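Local coordinates for protein integral membrane indolylacetylinositol arabinosyltransferase EmbB (Mycolicibacterium smegmatis MC2 155, PDB 7BVC) that probably transfers arabinose units in the membrane to build the arabinan of mycobacterial cell-wall arabinogalactan, and binds the antitubercular drug ethambutol, at residues S152-F161 with Q176-P187; A372-P383 with P692-M703. One frame throughout, in Å; residues are numbered along the deposited sequence.

Contact 1 (S152-F161 with Q176-P187); sequences SNLDGTYADF and QRTGYPDPNLRP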
loop_
_atom_site.group_PDB
_atom_site.type_symbol
_atom_site.label_atom_id
_atom_site.label_comp_id
_atom_site.label_asym_id
_atom_site.label_seq_id
_atom_site.Cartn_x
_atom_site.Cartn_y
_atom_site.Cartn_z
ATOM N N SER B 152 16.293 -40.832 7.778
ATOM C CA SER B 152 15.491 -39.699 7.319
ATOM C C SER B 152 15.945 -39.304 5.924
ATOM O O SER B 152 17.082 -38.858 5.747
ATOM C CB SER B 152 15.614 -38.517 8.281
ATOM O OG SER B 152 14.864 -37.406 7.822
ATOM N N ASN B 153 15.066 -39.463 4.941
ATOM C CA ASN B 153 15.387 -39.161 3.549
ATOM C C ASN B 153 14.109 -38.716 2.844
ATOM O O ASN B 153 13.119 -38.361 3.493
ATOM C CB ASN B 153 16.054 -40.372 2.875
ATOM C CG ASN B 153 15.337 -41.670 3.169
ATOM O OD1 ASN B 153 14.243 -41.675 3.728
ATOM N ND2 ASN B 153 15.953 -42.782 2.794
ATOM N N LEU B 154 14.130 -38.724 1.508
ATOM C CA LEU B 154 12.991 -38.281 0.714
ATOM C C LEU B 154 11.782 -39.198 0.832
ATOM O O LEU B 154 10.686 -38.800 0.423
ATOM C CB LEU B 154 13.388 -38.165 -0.759
ATOM C CG LEU B 154 14.369 -37.068 -1.171
ATOM C CD1 LEU B 154 14.788 -37.264 -2.615
ATOM C CD2 LEU B 154 13.729 -35.709 -0.993
ATOM N N ASP B 155 11.947 -40.406 1.370
ATOM C CA ASP B 155 10.804 -41.290 1.569
ATOM C C ASP B 155 10.040 -40.918 2.833
ATOM O O ASP B 155 8.814 -40.771 2.809
ATOM C CB ASP B 155 11.269 -42.744 1.632
ATOM C CG ASP B 155 11.818 -43.234 0.310
ATOM O OD1 ASP B 155 11.372 -42.729 -0.741
ATOM O OD2 ASP B 155 12.697 -44.120 0.322
ATOM N N GLY B 156 10.748 -40.763 3.943
ATOM C CA GLY B 156 10.124 -40.370 5.188
ATOM C C GLY B 156 11.068 -40.600 6.342
ATOM O O GLY B 156 12.118 -41.235 6.207
ATOM N N THR B 157 10.672 -40.073 7.495
ATOM C CA THR B 157 11.443 -40.222 8.721
ATOM C C THR B 157 10.976 -41.478 9.445
ATOM O O THR B 157 9.787 -41.612 9.752
ATOM C CB THR B 157 11.282 -38.994 9.615
ATOM O OG1 THR B 157 11.320 -37.810 8.811
ATOM C CG2 THR B 157 12.395 -38.935 10.642
ATOM N N TYR B 158 11.905 -42.391 9.725
ATOM C CA TYR B 158 11.554 -43.686 10.300
ATOM C C TYR B 158 12.601 -44.098 11.322
ATOM O O TYR B 158 13.794 -44.184 11.001
ATOM C CB TYR B 158 11.409 -44.748 9.208
ATOM C CG TYR B 158 10.073 -44.689 8.501
ATOM C CD1 TYR B 158 8.928 -45.188 9.103
ATOM C CD2 TYR B 158 9.957 -44.119 7.243
ATOM C CE1 TYR B 158 7.705 -45.128 8.467
ATOM C CE2 TYR B 158 8.738 -44.055 6.598
ATOM C CZ TYR B 158 7.616 -44.560 7.217
ATOM O OH TYR B 158 6.396 -44.503 6.585
ATOM N N ALA B 159 12.143 -44.353 12.545
ATOM C CA ALA B 159 12.981 -44.810 13.642
ATOM C C ALA B 159 12.654 -46.265 13.960
ATOM O O ALA B 159 11.486 -46.619 14.160
ATOM C CB ALA B 159 12.783 -43.937 14.881
ATOM N N ASP B 160 13.688 -47.096 13.983
ATOM C CA ASP B 160 13.596 -48.524 14.226
ATOM C C ASP B 160 14.292 -48.860 15.536
ATOM O O ASP B 160 15.329 -48.278 15.870
ATOM C CB ASP B 160 14.243 -49.325 13.094
ATOM C CG ASP B 160 13.545 -49.127 11.770
ATOM O OD1 ASP B 160 12.340 -48.819 11.777
ATOM O OD2 ASP B 160 14.200 -49.278 10.721
ATOM N N PHE B 161 13.736 -49.836 16.246
ATOM C CA PHE B 161 14.203 -50.221 17.571
ATOM C C PHE B 161 14.574 -51.695 17.576
ATOM O O PHE B 161 14.072 -52.459 18.406
ATOM C CB PHE B 161 13.136 -49.944 18.630
ATOM C CG PHE B 161 13.100 -48.523 19.104
ATOM C CD1 PHE B 161 12.360 -47.569 18.429
ATOM C CD2 PHE B 161 13.801 -48.141 20.232
ATOM C CE1 PHE B 161 12.326 -46.262 18.868
ATOM C CE2 PHE B 161 13.770 -46.837 20.674
ATOM C CZ PHE B 161 13.031 -45.897 19.992
ATOM N N GLN B 176 8.874 -52.283 16.184
ATOM C CA GLN B 176 8.795 -50.923 16.697
ATOM C C GLN B 176 9.125 -49.871 15.640
ATOM O O GLN B 176 9.377 -48.713 15.992
ATOM C CB GLN B 176 9.720 -50.778 17.909
ATOM C CG GLN B 176 9.374 -49.635 18.855
ATOM C CD GLN B 176 7.991 -49.766 19.457
ATOM O OE1 GLN B 176 7.646 -50.797 20.031
ATOM N NE2 GLN B 176 7.189 -48.715 19.334
ATOM N N ARG B 177 9.135 -50.242 14.361
ATOM C CA ARG B 177 9.356 -49.269 13.299
ATOM C C ARG B 177 8.251 -48.226 13.314
ATOM O O ARG B 177 7.078 -48.549 13.105
ATOM C CB ARG B 177 9.405 -49.972 11.947
ATOM C CG ARG B 177 9.476 -49.027 10.765
ATOM C CD ARG B 177 10.022 -49.738 9.549
ATOM N NE ARG B 177 10.522 -48.799 8.552
ATOM C CZ ARG B 177 9.774 -48.243 7.606
ATOM N NH1 ARG B 177 8.482 -48.530 7.523
ATOM N NH2 ARG B 177 10.316 -47.399 6.740
ATOM N N THR B 178 8.619 -46.972 13.559
ATOM C CA THR B 178 7.627 -45.916 13.688
ATOM C C THR B 178 8.113 -44.671 12.966
ATOM O O THR B 178 9.301 -44.346 13.006
ATOM C CB THR B 178 7.351 -45.595 15.164
ATOM O OG1 THR B 178 6.912 -46.781 15.837
ATOM C CG2 THR B 178 6.278 -44.525 15.302
ATOM N N GLY B 179 7.194 -43.969 12.312
ATOM C CA GLY B 179 7.576 -42.736 11.646
ATOM C C GLY B 179 6.474 -42.206 10.761
ATOM O O GLY B 179 5.290 -42.470 10.992
ATOM N N TYR B 180 6.885 -41.448 9.747
ATOM C CA TYR B 180 5.960 -40.812 8.827
ATOM C C TYR B 180 6.578 -40.758 7.439
ATOM O O TYR B 180 7.784 -40.492 7.315
ATOM C CB TYR B 180 5.593 -39.399 9.288
ATOM C CG TYR B 180 4.828 -39.366 10.592
ATOM C CD1 TYR B 180 5.494 -39.303 11.808
ATOM C CD2 TYR B 180 3.443 -39.406 10.607
ATOM C CE1 TYR B 180 4.803 -39.279 12.998
ATOM C CE2 TYR B 180 2.741 -39.380 11.793
ATOM C CZ TYR B 180 3.427 -39.316 12.986
ATOM O OH TYR B 180 2.736 -39.291 14.175
ATOM N N PRO B 181 5.790 -41.008 6.381
ATOM C CA PRO B 181 6.294 -40.934 5.007
ATOM C C PRO B 181 6.193 -39.532 4.410
ATOM O O PRO B 181 5.610 -39.328 3.339
ATOM C CB PRO B 181 5.396 -41.930 4.268
ATOM C CG PRO B 181 4.089 -41.811 4.978
ATOM C CD PRO B 181 4.396 -41.483 6.425
ATOM N N ASP B 182 6.764 -38.550 5.102
ATOM C CA ASP B 182 6.730 -37.164 4.672
ATOM C C ASP B 182 8.117 -36.720 4.238
ATOM O O ASP B 182 9.070 -36.847 5.018
ATOM C CB ASP B 182 6.225 -36.266 5.806
ATOM C CG ASP B 182 5.549 -35.009 5.300
ATOM O OD1 ASP B 182 5.252 -34.938 4.090
ATOM O OD2 ASP B 182 5.313 -34.093 6.115
ATOM N N PRO B 183 8.278 -36.206 3.016
ATOM C CA PRO B 183 9.597 -35.730 2.585
ATOM C C PRO B 183 9.960 -34.355 3.118
ATOM O O PRO B 183 11.088 -33.900 2.887
ATOM C CB PRO B 183 9.475 -35.710 1.059
ATOM C CG PRO B 183 8.033 -35.445 0.819
ATOM C CD PRO B 183 7.280 -36.121 1.935
ATOM N N ASN B 184 9.047 -33.682 3.817
ATOM C CA ASN B 184 9.305 -32.372 4.396
ATOM C C ASN B 184 9.649 -32.449 5.876
ATOM O O ASN B 184 9.564 -31.438 6.581
ATOM C CB ASN B 184 8.101 -31.454 4.183
ATOM C CG ASN B 184 7.943 -31.026 2.740
ATOM O OD1 ASN B 184 8.927 -30.803 2.035
ATOM N ND2 ASN B 184 6.700 -30.909 2.291
ATOM N N LEU B 185 10.034 -33.628 6.364
ATOM C CA LEU B 185 10.408 -33.822 7.758
ATOM C C LEU B 185 11.915 -33.988 7.920
ATOM O O LEU B 185 12.376 -34.647 8.855
ATOM C CB LEU B 185 9.675 -35.026 8.348
ATOM C CG LEU B 185 8.294 -34.785 8.962
ATOM C CD1 LEU B 185 7.864 -35.986 9.783
ATOM C CD2 LEU B 185 8.287 -33.528 9.813
ATOM N N ARG B 186 12.691 -33.408 7.017
ATOM C CA ARG B 186 14.141 -33.490 7.121
ATOM C C ARG B 186 14.651 -32.386 8.042
ATOM O O ARG B 186 14.354 -31.210 7.812
ATOM C CB ARG B 186 14.785 -33.377 5.744
ATOM C CG ARG B 186 14.196 -34.336 4.729
ATOM C CD ARG B 186 15.224 -34.804 3.716
ATOM N NE ARG B 186 15.608 -33.749 2.784
ATOM C CZ ARG B 186 14.828 -33.278 1.818
ATOM N NH1 ARG B 186 13.604 -33.757 1.651
ATOM N NH2 ARG B 186 15.270 -32.317 1.019
ATOM N N PRO B 187 15.412 -32.722 9.080
ATOM C CA PRO B 187 15.774 -31.722 10.089
ATOM C C PRO B 187 16.730 -30.681 9.531
ATOM O O PRO B 187 17.356 -30.852 8.485
ATOM C CB PRO B 187 16.439 -32.560 11.181
ATOM C CG PRO B 187 16.998 -33.726 10.452
ATOM C CD PRO B 187 16.014 -34.034 9.362
#

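Contact 2 (A372-P383 with P692-M703); sequences AAGLVLLGAWMP and PVAAGFMVVVMM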
loop_
_atom_site.group_PDB
_atom_site.type_symbol
_atom_site.label_atom_id
_atom_site.label_comp_id
_atom_site.label_asym_id
_atom_site.label_seq_id
_atom_site.Cartn_x
_atom_site.Cartn_y
_atom_site.Cartn_z
ATOM N N ALA B 372 18.293 20.609 -23.204
ATOM C CA ALA B 372 17.237 19.783 -22.631
ATOM C C ALA B 372 17.671 18.328 -22.543
ATOM O O ALA B 372 17.478 17.674 -21.512
ATOM C CB ALA B 372 15.962 19.915 -23.461
ATOM N N ALA B 373 18.258 17.801 -23.619
ATOM C CA ALA B 373 18.724 16.419 -23.608
ATOM C C ALA B 373 19.749 16.196 -22.503
ATOM O O ALA B 373 19.639 15.246 -21.719
ATOM C CB ALA B 373 19.309 16.052 -24.970
ATOM N N GLY B 374 20.749 17.077 -22.418
ATOM C CA GLY B 374 21.774 16.916 -21.398
ATOM C C GLY B 374 21.217 16.987 -19.990
ATOM O O GLY B 374 21.533 16.151 -19.138
ATOM N N LEU B 375 20.368 17.983 -19.727
ATOM C CA LEU B 375 19.853 18.172 -18.375
ATOM C C LEU B 375 18.908 17.046 -17.974
ATOM O O LEU B 375 18.916 16.614 -16.816
ATOM C CB LEU B 375 19.160 19.528 -18.267
ATOM C CG LEU B 375 20.104 20.729 -18.315
ATOM C CD1 LEU B 375 19.323 22.029 -18.340
ATOM C CD2 LEU B 375 21.067 20.704 -17.142
ATOM N N VAL B 376 18.099 16.543 -18.907
ATOM C CA VAL B 376 17.207 15.441 -18.563
ATOM C C VAL B 376 17.996 14.155 -18.364
ATOM O O VAL B 376 17.677 13.357 -17.471
ATOM C CB VAL B 376 16.111 15.281 -19.632
ATOM C CG1 VAL B 376 15.277 14.045 -19.360
ATOM C CG2 VAL B 376 15.221 16.507 -19.653
ATOM N N LEU B 377 19.046 13.932 -19.160
ATOM C CA LEU B 377 19.914 12.783 -18.924
ATOM C C LEU B 377 20.537 12.850 -17.536
ATOM O O LEU B 377 20.565 11.854 -16.806
ATOM C CB LEU B 377 20.995 12.715 -20.001
ATOM C CG LEU B 377 22.117 11.703 -19.772
ATOM C CD1 LEU B 377 21.658 10.304 -20.132
ATOM C CD2 LEU B 377 23.347 12.088 -20.570
ATOM N N LEU B 378 21.032 14.028 -17.150
ATOM C CA LEU B 378 21.608 14.191 -15.817
ATOM C C LEU B 378 20.568 13.935 -14.731
ATOM O O LEU B 378 20.827 13.206 -13.767
ATOM C CB LEU B 378 22.198 15.592 -15.669
ATOM C CG LEU B 378 23.659 15.773 -16.074
ATOM C CD1 LEU B 378 24.145 17.147 -15.665
ATOM C CD2 LEU B 378 24.517 14.692 -15.455
ATOM N N GLY B 379 19.383 14.532 -14.871
ATOM C CA GLY B 379 18.363 14.394 -13.848
ATOM C C GLY B 379 17.824 12.987 -13.713
ATOM O O GLY B 379 17.370 12.598 -12.635
ATOM N N ALA B 380 17.855 12.208 -14.792
ATOM C CA ALA B 380 17.425 10.820 -14.719
ATOM C C ALA B 380 18.543 9.871 -14.313
ATOM O O ALA B 380 18.256 8.771 -13.828
ATOM C CB ALA B 380 16.843 10.374 -16.062
ATOM N N TRP B 381 19.804 10.264 -14.494
ATOM C CA TRP B 381 20.923 9.419 -14.101
ATOM C C TRP B 381 21.338 9.612 -12.650
ATOM O O TRP B 381 21.803 8.657 -12.020
ATOM C CB TRP B 381 22.126 9.693 -15.008
ATOM C CG TRP B 381 23.163 8.622 -14.962
ATOM C CD1 TRP B 381 24.142 8.467 -14.028
ATOM C CD2 TRP B 381 23.327 7.549 -15.896
ATOM N NE1 TRP B 381 24.905 7.363 -14.319
ATOM C CE2 TRP B 381 24.424 6.783 -15.462
ATOM C CE3 TRP B 381 22.651 7.163 -17.056
ATOM C CZ2 TRP B 381 24.860 5.654 -16.146
ATOM C CZ3 TRP B 381 23.086 6.045 -17.733
ATOM C CH2 TRP B 381 24.178 5.303 -17.278
ATOM N N MET B 382 21.185 10.823 -12.108
ATOM C CA MET B 382 21.719 11.118 -10.778
ATOM C C MET B 382 21.130 10.239 -9.680
ATOM O O MET B 382 21.901 9.565 -8.975
ATOM C CB MET B 382 21.533 12.608 -10.477
ATOM C CG MET B 382 22.548 13.516 -11.138
ATOM S SD MET B 382 22.371 15.225 -10.600
ATOM C CE MET B 382 23.797 15.964 -11.384
ATOM N N PRO B 383 19.811 10.192 -9.464
ATOM C CA PRO B 383 19.290 9.494 -8.283
ATOM C C PRO B 383 19.173 7.986 -8.429
ATOM O O PRO B 383 18.820 7.322 -7.448
ATOM C CB PRO B 383 17.907 10.127 -8.109
ATOM C CG PRO B 383 17.476 10.385 -9.492
ATOM C CD PRO B 383 18.713 10.786 -10.252
ATOM N N PRO B 692 14.145 22.893 -20.640
ATOM C CA PRO B 692 15.511 23.035 -20.107
ATOM C C PRO B 692 15.558 23.724 -18.756
ATOM O O PRO B 692 16.333 23.313 -17.886
ATOM C CB PRO B 692 16.222 23.856 -21.189
ATOM C CG PRO B 692 15.502 23.535 -22.423
ATOM C CD PRO B 692 14.068 23.381 -22.030
ATOM N N VAL B 693 14.738 24.753 -18.548
ATOM C CA VAL B 693 14.740 25.461 -17.271
ATOM C C VAL B 693 14.181 24.570 -16.169
ATOM O O VAL B 693 14.746 24.481 -15.069
ATOM C CB VAL B 693 13.953 26.777 -17.388
ATOM C CG1 VAL B 693 14.018 27.551 -16.084
ATOM C CG2 VAL B 693 14.485 27.613 -18.537
ATOM N N ALA B 694 13.063 23.896 -16.444
ATOM C CA ALA B 694 12.459 23.017 -15.450
ATOM C C ALA B 694 13.349 21.833 -15.102
ATOM O O ALA B 694 13.215 21.277 -14.009
ATOM C CB ALA B 694 11.100 22.521 -15.940
ATOM N N ALA B 695 14.248 21.432 -16.000
ATOM C CA ALA B 695 15.181 20.354 -15.689
ATOM C C ALA B 695 16.427 20.857 -14.969
ATOM O O ALA B 695 16.917 20.201 -14.038
ATOM C CB ALA B 695 15.580 19.617 -16.970
ATOM N N GLY B 696 16.956 22.010 -15.388
ATOM C CA GLY B 696 18.082 22.596 -14.688
ATOM C C GLY B 696 17.758 22.949 -13.254
ATOM O O GLY B 696 18.625 22.863 -12.380
ATOM N N PHE B 697 16.510 23.340 -12.986
ATOM C CA PHE B 697 16.093 23.587 -11.612
ATOM C C PHE B 697 16.292 22.348 -10.747
ATOM O O PHE B 697 16.903 22.415 -9.672
ATOM C CB PHE B 697 14.634 24.040 -11.582
ATOM C CG PHE B 697 14.206 24.615 -10.266
ATOM C CD1 PHE B 697 14.859 25.710 -9.732
ATOM C CD2 PHE B 697 13.152 24.063 -9.564
ATOM C CE1 PHE B 697 14.468 26.243 -8.520
ATOM C CE2 PHE B 697 12.757 24.592 -8.352
ATOM C CZ PHE B 697 13.416 25.683 -7.831
ATOM N N MET B 698 15.796 21.198 -11.208
ATOM C CA MET B 698 15.914 19.971 -10.427
ATOM C C MET B 698 17.365 19.522 -10.309
ATOM O O MET B 698 17.782 19.018 -9.258
ATOM C CB MET B 698 15.061 18.870 -11.052
ATOM C CG MET B 698 13.615 19.264 -11.287
ATOM S SD MET B 698 12.769 19.747 -9.771
ATOM C CE MET B 698 12.895 18.240 -8.815
ATOM N N VAL B 699 18.153 19.692 -11.375
ATOM C CA VAL B 699 19.558 19.300 -11.306
ATOM C C VAL B 699 20.304 20.146 -10.280
ATOM O O VAL B 699 21.089 19.624 -9.475
ATOM C CB VAL B 699 20.208 19.385 -12.697
ATOM C CG1 VAL B 699 21.695 19.109 -12.603
ATOM C CG2 VAL B 699 19.551 18.400 -13.644
ATOM N N VAL B 700 20.069 21.460 -10.284
ATOM C CA VAL B 700 20.707 22.336 -9.305
ATOM C C VAL B 700 20.247 21.985 -7.898
ATOM O O VAL B 700 21.037 22.006 -6.945
ATOM C CB VAL B 700 20.424 23.810 -9.647
ATOM C CG1 VAL B 700 20.738 24.709 -8.465
ATOM C CG2 VAL B 700 21.224 24.233 -10.866
ATOM N N VAL B 701 18.964 21.647 -7.742
ATOM C CA VAL B 701 18.452 21.264 -6.430
ATOM C C VAL B 701 19.180 20.030 -5.911
ATOM O O VAL B 701 19.611 19.988 -4.754
ATOM C CB VAL B 701 16.930 21.044 -6.492
ATOM C CG1 VAL B 701 16.467 20.177 -5.337
ATOM C CG2 VAL B 701 16.208 22.379 -6.474
ATOM N N MET B 702 19.342 19.011 -6.762
ATOM C CA MET B 702 20.044 17.800 -6.337
ATOM C C MET B 702 21.498 18.092 -5.982
ATOM O O MET B 702 22.002 17.631 -4.945
ATOM C CB MET B 702 19.977 16.738 -7.433
ATOM C CG MET B 702 18.585 16.231 -7.745
ATOM S SD MET B 702 18.619 14.886 -8.945
ATOM C CE MET B 702 17.158 15.255 -9.909
ATOM N N MET B 703 22.194 18.846 -6.839
ATOM C CA MET B 703 23.601 19.138 -6.587
ATOM C C MET B 703 23.786 19.908 -5.286
ATOM O O MET B 703 24.677 19.585 -4.493
ATOM C CB MET B 703 24.196 19.911 -7.761
ATOM C CG MET B 703 24.301 19.106 -9.043
ATOM S SD MET B 703 25.544 17.807 -8.931
ATOM C CE MET B 703 27.002 18.769 -8.559
#

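Contact 1 (S152-F161 with Q176-P187)
Thr157 and Ala159 pair with Tyr180 and Thr178 in a two-stranded antiparallel ribbon within the concanavalin-like domain. Three backbone hydrogen bonds are good: Tyr180 N to Thr157 O, Thr178 N to Ala159 O, and Ala159 N to Thr178 O at 2.9 Å. The return bond, Thr157 N to Tyr180 O, is bent to 124° and weak. Between these pairs Tyr158 faces Gly179 in a non-hydrogen-bonded pair.

The aromatic and charged contacts centre on Arg177. Its CG stands anti to the backbone N (chi1 173°) and the chain runs extended to NE, which carries the guanidinium over one face of the Tyr158 ring. The planes lie 14° apart, with Arg177 CZ 3.8 Å from the centroid of the Tyr158 ring, a cation-pi stack; Tyr180 N sits over the opposite face, toward the rim. Asp160 runs alongside Arg177, its OD1 in a long salt bridge of 3.7 Å to NE.

Phe161 CB meets Gln176 CB in an apolar touch, and Pro183 CB makes van der Waals contact with the backbone carbonyl Leu154 O. Beyond the segments, Ala159, Phe161 and Thr178 all touch Ala133.

Backbone hydrogen bonds thus set the register, the Arg177-Tyr158 stack adds side-chain contact on one face, and the arginine's charge is probably eased mainly by the ring, with the long salt bridge beside it.

Contact 2 (A372-P383 with P692-M703)
Leu375 and Ala695 meet where two transmembrane helices of the GT-C-type membrane domain pack side by side, running in the same general direction with axes 8.7 Å apart and crossing at 36°. Their CB atoms are 3.8 Å apart, both side chains directed at the other helix. Leu375 CG stands beside its own backbone N (chi1 -70°), and CD1 comes up against the backbone of the second helix beside Pro692 O and Gly696 N. Val376 CG2 touches the same Ala695 methyl, and at the N-terminal end of the pair Ala372 CB meets the ring of Pro692 at CG.

Further along, Val699 divides its branches. CG2 lies against the backbone at Leu375 O and Gly379 N, where the glycine presents no side chain, while CG1 turns to Met382 CE, 4.0 Å away. Met382 extends from its own chain between two methionines of the other helix, crossing Met702 obliquely and Met703 at about a right angle. Met702 in turn bends its CE toward Gly379 O.

No hydrogen bond links the two segments, so the join is apolar packing. Helix 586-599 covers Ala372 and Val376, Phe531 of helix 527-545 touches Ala695, and Ile275 and Trp276 of helix 264-279 touch Met703. At the methionine end, Met382 CE lies 3.5 Å from Met703 SD.

Overall arrangement
Contact 1 and contact 2 sit on opposite sides of the chain's centre, 64 Å apart between centres and about 41 Å between nearest atoms. They follow in series along the chain. Contact 1 joins neighbouring strands within the concanavalin-like domain, with 14 residues between its segments; contact 2 brings together helices separated by 308 residues, which gathers distant parts of the membrane domain. Ethambutol binds among other residues, including Asp285, Glu313, Arg389 and His580 together with Trp972 and Trp1012. Its pocket therefore draws on both the GT-C family region and the C-terminal domain. Arg389 follows segment 372-383 closely in sequence, yet none of the residues of either contact lines the drug pocket.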